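Local coordinates for protein ficolin-3 (Homo sapiens, PDB 2J5Z) that recognises carbohydrates as a lectin of innate immunity, its trimeric fibrinogen-like domain binding a calcium ion and galactose, at residues G51-Q56 with G97-R102; D60-F65 with E80-L85; F66-S71 with T154-D159. One frame throughout, in Å; residues are numbered along the deposited sequence.

Contact 1. Residues G51-Q56 with G97-R102; sequences GWLVFQ and GNWELR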
# COMPACT_ATOMS: atom_id res chain seq x y z
N GLY A 51 -1.68 -14.71 -11.50
CA GLY A 51 -2.92 -15.36 -11.06
C GLY A 51 -2.81 -16.05 -9.71
O GLY A 51 -3.64 -16.91 -9.37
N TRP A 52 -1.81 -15.67 -8.93
CA TRP A 52 -1.57 -16.29 -7.61
C TRP A 52 -2.25 -15.54 -6.47
O TRP A 52 -2.09 -14.34 -6.33
CB TRP A 52 -0.08 -16.34 -7.31
CG TRP A 52 0.72 -17.20 -8.24
CD1 TRP A 52 1.37 -16.79 -9.37
CD2 TRP A 52 0.99 -18.59 -8.10
NE1 TRP A 52 2.01 -17.84 -9.95
CE2 TRP A 52 1.80 -18.97 -9.19
CE3 TRP A 52 0.62 -19.55 -7.16
CZ2 TRP A 52 2.25 -20.27 -9.37
CZ3 TRP A 52 1.05 -20.86 -7.35
CH2 TRP A 52 1.86 -21.20 -8.44
N LEU A 53 -2.97 -16.28 -5.63
CA LEU A 53 -3.57 -15.69 -4.43
C LEU A 53 -2.56 -15.86 -3.29
O LEU A 53 -2.28 -16.97 -2.86
CB LEU A 53 -4.88 -16.42 -4.10
CG LEU A 53 -5.88 -15.72 -3.18
CD1 LEU A 53 -7.21 -16.49 -3.22
CD2 LEU A 53 -5.33 -15.60 -1.75
N VAL A 54 -2.02 -14.74 -2.81
CA VAL A 54 -1.03 -14.77 -1.75
C VAL A 54 -1.73 -14.75 -0.42
O VAL A 54 -2.41 -13.77 -0.09
CB VAL A 54 -0.08 -13.57 -1.84
CG1 VAL A 54 1.00 -13.62 -0.72
CG2 VAL A 54 0.57 -13.51 -3.25
N PHE A 55 -1.57 -15.82 0.36
CA PHE A 55 -2.33 -15.91 1.62
C PHE A 55 -1.48 -15.73 2.87
O PHE A 55 -2.01 -15.65 3.98
CB PHE A 55 -3.16 -17.21 1.70
CG PHE A 55 -2.35 -18.50 1.78
CD1 PHE A 55 -1.97 -19.03 3.01
CD2 PHE A 55 -2.04 -19.21 0.62
CE1 PHE A 55 -1.24 -20.23 3.08
CE2 PHE A 55 -1.33 -20.41 0.68
CZ PHE A 55 -0.93 -20.92 1.92
N GLN A 56 -0.15 -15.71 2.71
CA GLN A 56 0.76 -15.47 3.84
C GLN A 56 1.97 -14.70 3.33
O GLN A 56 2.44 -14.93 2.23
CB GLN A 56 1.21 -16.79 4.48
CG GLN A 56 1.99 -16.62 5.81
CD GLN A 56 3.51 -16.72 5.67
OE1 GLN A 56 4.08 -16.46 4.62
NE2 GLN A 56 4.17 -17.09 6.76
N GLY A 97 -12.22 -26.78 -6.66
CA GLY A 97 -11.13 -26.41 -7.56
C GLY A 97 -9.79 -26.99 -7.14
O GLY A 97 -9.61 -27.42 -5.99
N ASN A 98 -8.86 -27.07 -8.07
CA ASN A 98 -7.52 -27.47 -7.69
C ASN A 98 -6.66 -26.22 -7.57
O ASN A 98 -6.57 -25.42 -8.50
CB ASN A 98 -6.93 -28.50 -8.66
CG ASN A 98 -7.47 -29.90 -8.42
OD1 ASN A 98 -8.68 -30.12 -8.40
ND2 ASN A 98 -6.58 -30.87 -8.24
N TRP A 99 -6.09 -26.04 -6.39
CA TRP A 99 -5.19 -24.93 -6.13
C TRP A 99 -3.79 -25.45 -5.86
O TRP A 99 -3.57 -26.16 -4.88
CB TRP A 99 -5.64 -24.14 -4.91
CG TRP A 99 -7.04 -23.59 -4.95
CD1 TRP A 99 -8.20 -24.29 -4.80
CD2 TRP A 99 -7.41 -22.21 -5.09
NE1 TRP A 99 -9.28 -23.43 -4.86
CE2 TRP A 99 -8.82 -22.15 -5.03
CE3 TRP A 99 -6.69 -21.02 -5.26
CZ2 TRP A 99 -9.52 -20.95 -5.15
CZ3 TRP A 99 -7.40 -19.83 -5.38
CH2 TRP A 99 -8.80 -19.81 -5.32
N GLU A 100 -2.84 -25.09 -6.71
CA GLU A 100 -1.45 -25.46 -6.51
C GLU A 100 -0.83 -24.50 -5.50
O GLU A 100 -1.21 -23.33 -5.44
CB GLU A 100 -0.69 -25.40 -7.83
CG GLU A 100 -0.81 -24.06 -8.51
CD GLU A 100 -0.15 -23.97 -9.88
OE1 GLU A 100 0.84 -24.71 -10.13
OE2 GLU A 100 -0.61 -23.13 -10.69
N LEU A 101 0.09 -25.01 -4.69
CA LEU A 101 0.79 -24.20 -3.71
C LEU A 101 2.21 -23.87 -4.17
O LEU A 101 2.98 -24.77 -4.50
CB LEU A 101 0.87 -24.92 -2.36
CG LEU A 101 1.69 -24.21 -1.27
CD1 LEU A 101 1.00 -22.90 -0.78
CD2 LEU A 101 1.95 -25.13 -0.08
N ARG A 102 2.53 -22.58 -4.18
CA ARG A 102 3.91 -22.13 -4.32
C ARG A 102 4.37 -21.44 -3.05
O ARG A 102 3.66 -20.56 -2.51
CB ARG A 102 4.02 -21.18 -5.52
CG ARG A 102 5.36 -20.49 -5.64
CD ARG A 102 5.41 -19.70 -6.93
NE ARG A 102 6.56 -18.81 -6.99
CZ ARG A 102 7.64 -19.02 -7.73
NH1 ARG A 102 7.71 -20.09 -8.51
NH2 ARG A 102 8.64 -18.15 -7.71

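Contact 2. Residues D60-F65 with E80-L85; sequences DGSVDF and ESEFWL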
# COMPACT_ATOMS: atom_id res chain seq x y z
N ASP A 60 9.28 -8.15 7.41
CA ASP A 60 9.97 -7.17 8.25
C ASP A 60 9.79 -7.35 9.75
O ASP A 60 10.40 -6.62 10.55
CB ASP A 60 9.58 -5.74 7.83
CG ASP A 60 8.08 -5.47 7.90
OD1 ASP A 60 7.64 -4.43 7.37
OD2 ASP A 60 7.34 -6.28 8.49
N GLY A 61 8.97 -8.31 10.14
CA GLY A 61 8.73 -8.57 11.55
C GLY A 61 7.84 -7.54 12.23
O GLY A 61 7.81 -7.46 13.46
N SER A 62 7.11 -6.77 11.43
CA SER A 62 6.23 -5.74 11.96
C SER A 62 4.98 -6.33 12.62
O SER A 62 4.40 -5.72 13.51
CB SER A 62 5.86 -4.72 10.88
OG SER A 62 5.15 -5.32 9.81
N VAL A 63 4.57 -7.53 12.19
CA VAL A 63 3.36 -8.14 12.71
C VAL A 63 3.65 -9.35 13.59
O VAL A 63 4.49 -10.18 13.24
CB VAL A 63 2.44 -8.58 11.55
CG1 VAL A 63 1.24 -9.37 12.07
CG2 VAL A 63 1.98 -7.38 10.75
N ASP A 64 2.94 -9.48 14.71
CA ASP A 64 3.14 -10.60 15.63
C ASP A 64 2.40 -11.82 15.11
O ASP A 64 1.18 -11.78 14.88
CB ASP A 64 2.62 -10.21 17.02
CG ASP A 64 2.93 -11.24 18.09
OD1 ASP A 64 3.49 -12.32 17.79
OD2 ASP A 64 2.57 -10.96 19.26
N PHE A 65 3.13 -12.91 14.88
CA PHE A 65 2.50 -14.13 14.36
C PHE A 65 2.22 -15.15 15.47
O PHE A 65 1.65 -16.21 15.22
CB PHE A 65 3.31 -14.75 13.20
CG PHE A 65 2.95 -14.19 11.84
CD1 PHE A 65 3.22 -12.87 11.53
CD2 PHE A 65 2.34 -15.00 10.87
CE1 PHE A 65 2.89 -12.34 10.29
CE2 PHE A 65 2.00 -14.47 9.62
CZ PHE A 65 2.29 -13.15 9.32
N GLU A 80 -0.49 -3.83 3.80
CA GLU A 80 0.73 -3.20 3.29
C GLU A 80 1.97 -4.05 3.54
O GLU A 80 3.03 -3.85 2.91
CB GLU A 80 0.91 -1.86 4.01
CG GLU A 80 2.00 -0.96 3.48
CD GLU A 80 2.17 0.27 4.36
OE1 GLU A 80 2.18 0.12 5.61
OE2 GLU A 80 2.29 1.39 3.81
N SER A 81 1.87 -4.98 4.48
CA SER A 81 3.04 -5.74 4.89
C SER A 81 2.71 -7.21 5.12
O SER A 81 2.37 -7.95 4.19
CB SER A 81 3.72 -5.10 6.11
OG SER A 81 2.91 -5.12 7.28
N GLU A 82 2.76 -7.63 6.38
CA GLU A 82 2.69 -9.04 6.73
C GLU A 82 1.27 -9.45 7.12
O GLU A 82 0.56 -8.68 7.77
CB GLU A 82 3.65 -9.32 7.87
CG GLU A 82 5.08 -8.90 7.57
CD GLU A 82 6.03 -9.28 8.68
OE1 GLU A 82 5.67 -9.11 9.86
OE2 GLU A 82 7.13 -9.78 8.37
N PHE A 83 0.86 -10.66 6.72
CA PHE A 83 -0.47 -11.14 7.08
C PHE A 83 -0.63 -12.65 6.96
O PHE A 83 0.20 -13.33 6.36
CB PHE A 83 -1.54 -10.48 6.20
CG PHE A 83 -1.36 -10.75 4.74
CD1 PHE A 83 -1.89 -11.89 4.16
CD2 PHE A 83 -0.66 -9.85 3.93
CE1 PHE A 83 -1.71 -12.14 2.81
CE2 PHE A 83 -0.49 -10.08 2.59
CZ PHE A 83 -1.00 -11.22 2.02
N TRP A 84 -1.70 -13.14 7.58
CA TRP A 84 -2.21 -14.50 7.38
C TRP A 84 -3.68 -14.33 6.98
O TRP A 84 -4.46 -13.74 7.73
CB TRP A 84 -2.09 -15.31 8.68
CG TRP A 84 -2.68 -16.68 8.58
CD1 TRP A 84 -3.92 -17.09 9.02
CD2 TRP A 84 -2.06 -17.84 8.00
NE1 TRP A 84 -4.10 -18.43 8.74
CE2 TRP A 84 -2.97 -18.91 8.13
CE3 TRP A 84 -0.82 -18.06 7.40
CZ2 TRP A 84 -2.67 -20.20 7.66
CZ3 TRP A 84 -0.52 -19.35 6.94
CH2 TRP A 84 -1.44 -20.40 7.07
N LEU A 85 -4.08 -14.86 5.82
CA LEU A 85 -5.42 -14.57 5.29
C LEU A 85 -6.54 -15.11 6.18
O LEU A 85 -7.62 -14.52 6.25
CB LEU A 85 -5.57 -15.17 3.89
CG LEU A 85 -6.86 -14.84 3.14
CD1 LEU A 85 -6.98 -13.35 2.85
CD2 LEU A 85 -6.89 -15.65 1.83
O HOH W 1 3.05 -3.62 9.35
O HOH W 2 6.45 -10.88 11.63

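Contact 3. Residues F66-S71 with T154-D159; sequences FRSWSS and TTYDAD. With CA (calcium ion), chain D.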
# COMPACT_ATOMS: atom_id res chain seq x y z
N PHE A 66 2.63 -14.85 16.71
CA PHE A 66 2.34 -15.76 17.81
C PHE A 66 0.91 -15.52 18.30
O PHE A 66 0.69 -14.89 19.34
CB PHE A 66 3.36 -15.63 18.95
CG PHE A 66 3.26 -16.71 19.99
CD1 PHE A 66 3.32 -18.05 19.62
CD2 PHE A 66 3.10 -16.40 21.34
CE1 PHE A 66 3.21 -19.05 20.58
CE2 PHE A 66 2.99 -17.40 22.30
CZ PHE A 66 3.05 -18.72 21.92
N ARG A 67 -0.06 -16.01 17.54
CA ARG A 67 -1.46 -15.70 17.79
C ARG A 67 -2.31 -16.93 18.02
O ARG A 67 -1.90 -18.06 17.73
CB ARG A 67 -2.04 -14.89 16.63
CG ARG A 67 -1.22 -13.70 16.22
CD ARG A 67 -1.68 -12.42 16.89
NE ARG A 67 -1.09 -11.28 16.21
CZ ARG A 67 -1.76 -10.34 15.55
NH1 ARG A 67 -3.10 -10.35 15.50
NH2 ARG A 67 -1.08 -9.36 14.97
N SER A 68 -3.53 -16.68 18.48
CA SER A 68 -4.42 -17.71 18.98
C SER A 68 -5.19 -18.37 17.86
O SER A 68 -5.17 -17.90 16.72
CB SER A 68 -5.42 -17.07 19.93
OG SER A 68 -6.24 -16.18 19.19
N TRP A 69 -5.89 -19.43 18.22
CA TRP A 69 -6.74 -20.17 17.30
C TRP A 69 -7.69 -19.24 16.55
O TRP A 69 -7.81 -19.33 15.32
CB TRP A 69 -7.55 -21.24 18.06
CG TRP A 69 -8.36 -22.07 17.17
CD1 TRP A 69 -9.69 -21.94 16.90
CD2 TRP A 69 -7.90 -23.17 16.39
NE1 TRP A 69 -10.08 -22.89 15.99
CE2 TRP A 69 -9.00 -23.66 15.66
CE3 TRP A 69 -6.66 -23.78 16.23
CZ2 TRP A 69 -8.89 -24.75 14.79
CZ3 TRP A 69 -6.56 -24.86 15.36
CH2 TRP A 69 -7.66 -25.33 14.66
N SER A 70 -8.35 -18.34 17.30
CA SER A 70 -9.37 -17.48 16.71
C SER A 70 -8.78 -16.49 15.73
O SER A 70 -9.38 -16.19 14.69
CB SER A 70 -10.17 -16.74 17.79
OG SER A 70 -9.31 -15.93 18.58
N SER A 71 -7.59 -15.99 16.06
CA SER A 71 -6.83 -15.11 15.19
C SER A 71 -6.42 -15.82 13.90
O SER A 71 -6.59 -15.29 12.81
CB SER A 71 -5.59 -14.60 15.91
OG SER A 71 -5.94 -13.63 16.90
N THR A 154 -2.23 -26.38 14.90
CA THR A 154 -2.19 -26.06 16.35
C THR A 154 -1.65 -24.67 16.63
O THR A 154 -0.74 -24.17 15.95
CB THR A 154 -1.52 -27.14 17.30
OG1 THR A 154 -0.24 -26.70 17.81
CG2 THR A 154 -1.42 -28.47 16.65
N THR A 155 -2.28 -24.04 17.62
CA THR A 155 -1.86 -22.75 18.13
C THR A 155 -1.57 -22.90 19.62
O THR A 155 -1.78 -23.97 20.19
CB THR A 155 -2.97 -21.70 17.93
OG1 THR A 155 -4.18 -22.16 18.55
CG2 THR A 155 -3.25 -21.48 16.44
N TYR A 156 -1.10 -21.84 20.26
CA TYR A 156 -0.74 -21.96 21.67
C TYR A 156 -1.93 -22.32 22.57
O TYR A 156 -1.76 -22.93 23.63
CB TYR A 156 0.01 -20.71 22.16
CG TYR A 156 -0.81 -19.44 22.16
CD1 TYR A 156 -1.83 -19.26 23.07
CD2 TYR A 156 -0.53 -18.41 21.27
CE1 TYR A 156 -2.58 -18.10 23.09
CE2 TYR A 156 -1.27 -17.24 21.28
CZ TYR A 156 -2.29 -17.10 22.19
OH TYR A 156 -3.04 -15.94 22.20
N ASP A 157 -3.15 -21.98 22.13
CA ASP A 157 -4.34 -22.28 22.91
C ASP A 157 -5.18 -23.39 22.29
O ASP A 157 -6.35 -23.58 22.64
CB ASP A 157 -5.19 -21.02 23.09
CG ASP A 157 -5.72 -20.47 21.77
OD1 ASP A 157 -5.00 -20.59 20.75
OD2 ASP A 157 -6.85 -19.93 21.77
N ALA A 158 -4.59 -24.13 21.36
CA ALA A 158 -5.29 -25.26 20.75
C ALA A 158 -4.28 -26.32 20.31
O ALA A 158 -3.87 -26.36 19.15
CB ALA A 158 -6.15 -24.80 19.59
N ASP A 159 -3.90 -27.18 21.26
CA ASP A 159 -2.87 -28.20 21.02
C ASP A 159 -3.46 -29.45 20.37
O ASP A 159 -4.23 -30.19 20.98
CB ASP A 159 -2.15 -28.56 22.33
CG ASP A 159 -0.97 -29.51 22.13
OD1 ASP A 159 -0.79 -30.07 21.02
OD2 ASP A 159 -0.20 -29.72 23.10
CA CA D . 0.68 -31.84 22.12
O HOH W 3 -0.00 -20.01 18.22
O HOH W 4 -8.54 -18.47 20.20
O HOH W 5 -0.03 -32.56 24.32
O HOH W 6 -0.94 -33.42 21.46

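Contact 1. Residues G51-Q56 with G97-R102
Trp52 and Arg102 meet where the alkyl chain of the arginine runs across the indole. Followed outward, Arg102 CB lies closest, 3.5 Å from Trp52 CZ3 at the far end of the benzo ring. CG only bridges, standing farther off, and CD then comes over one face of the indole, 4.2 Å from the centre of the six-membered ring of Trp52 and 17° off its normal, a CH-pi contact displaced toward the rim. With CG anti to the backbone N (chi1 171°) and the chain extended as far as NE, the arginine crosses the indole at about a right angle and carries its charged end past it. NE is paired with Glu104, and NH1 forms a salt bridge with Glu48. In the fibrinogen-like domain the segments run along strand 52-58 and into strand 101-106, which are not partners: strand 215-220 lies between them and bonds to both, and the contact is made by side chains reaching past it. Glu100 approaches the same end of the indole, its CD 3.7 Å from Trp52 CH2 and the carboxylate plane turned 33° from the ring; its OE2 is held in a salt bridge by Arg221. The CD1 methyl of Leu101 touches the edge of the Phe55 ring, 3.7 Å from Phe55 CE2 and near the ring plane. Leu101 also packs on Phe120, whose ring meets that of Phe55. At the other end, Leu53 CD1 rests 4.0 Å from Trp99 CZ3, while Trp99 NE1 donates to the carbonyl of Gln96.

Contact 2. Residues D60-F65 with E80-L85
The carboxylate of Glu82 plugs the turn at 60-63 and gathers its backbone N-H groups. OE2 accepts from Asp60 N at 2.9 Å and from Gly61 N, both coming down on the same face of the carboxylate, 56° and 45° out of its plane; Gln59 N is a third donor to this oxygen. OE1 takes Val63 N at 3.0 Å, nearly in line with its C-O bond, and beside that bond a water donates to both Val63 O and Glu82 OE1, the latter at 2.6 Å. Glu82 is extended beyond CG, long enough to lift the carboxylate into the turn, and slides antiparallel past Val63, whose CG2 settles 3.5 Å from Glu82 O. Asp60 OD2 lies only 3.5 Å from Glu82 OE2, a like-charged approach probably eased by the N-H groups around both; OD2 itself accepts from Ser62 N and, at 2.7 Å, from Ser62 OG. The ring of Phe65 completes the close-packed side: its edge meets the strand backbone, CZ lying 3.6 Å from Phe83 O, while Phe76 meets this ring edge-to-face and Arg58 makes a cation-pi contact with it. The Ser62-Ser81 margin is wetter and looser, one water joining the two hydroxyls between the segments. The bond from Ser62 N to Asp60 OD2 closes an Asx turn, while Ser81 and Glu82, both facing Asn78, form a classic beta bulge: the buried glutamate ties the backbone of the 60-63 loop to the bulge that leads into strand 83-84, between strands 52-58 and 76-77.

Contact 3. Residues F66-S71 with T154-D159
Asp157 OD1 is gripped from two sides, by the backbone of Trp69 and by the hydroxyl of Thr155. Trp69 N donates to its syn lone pair at 2.9 Å; Thr155 OG1 donates at 2.8 Å from the anti side, 31° out of the carboxylate plane. Two donors should fix the rotation of the group and favour its charged form. The other oxygen, OD2, receives a bond from a water that in turn accepts from Ser70 N. With CG between the backbone N and the carbonyl carbon (chi1 63°), the Asp157 carboxylate folds back beside Thr155 and faces the start of helix 69-74. Ser68 is the N-cap of that helix, its OG accepting a weak bond from Ser71 N; the aspartate thus binds an N-H of the first turn and lies where the helix dipole would stabilise negative charge. Thr155 to Ala158 form a type I beta turn. This turn leads directly into the calcium site of the fibrinogen-like domain, where Asp159 binds the calcium ion through OD1 and OD2, OD2 at 2.5 Å, together with two waters, Asp161 and the carbonyls of Ser163 and Ser165. Beside the polar grip, Tyr156 lies against the 66-68 backbone, its CE2 3.4 Å from Arg67 C. A water spans Arg67 O and Tyr156 N. The ring of Phe66 leans over Tyr156 obliquely, planes 44° apart; Tyr156 CD2 lies over one face of the Phe66 ring, toward its rim, and Phe66 CZ is 3.6 Å from Tyr156 CB. Phe66 also stacks with His172. On the far side of Asp157, Ala158 CB touches Trp69 CE3 at 3.5 Å, while Trp69 NE1 is hydrogen-bonded to Glu125 OE2. The guanidinium of Arg67 forms a salt bridge with Asp46 of a second subunit.

In the fold
From the N terminus, the chain enters strand 52-58, runs through the 60-65 loop and directly into 66-71 at the start of helix 69-74, then turns back to strand 83-84. Contact 2 closes this short excursion and is nested within the larger loop that contact 1 closes when the chain reaches 97-102. Contact 3 crosses both, since its partner, 154-159, comes much later. Contacts 1 and 2 meet in the central sheet, where Phe55 O and Leu85 N lie 2.9 Å apart, a probable hydrogen bond. Contact 3, about 23 Å from contact 1 between centres, ties helix 69-74 to the calcium-binding loop region.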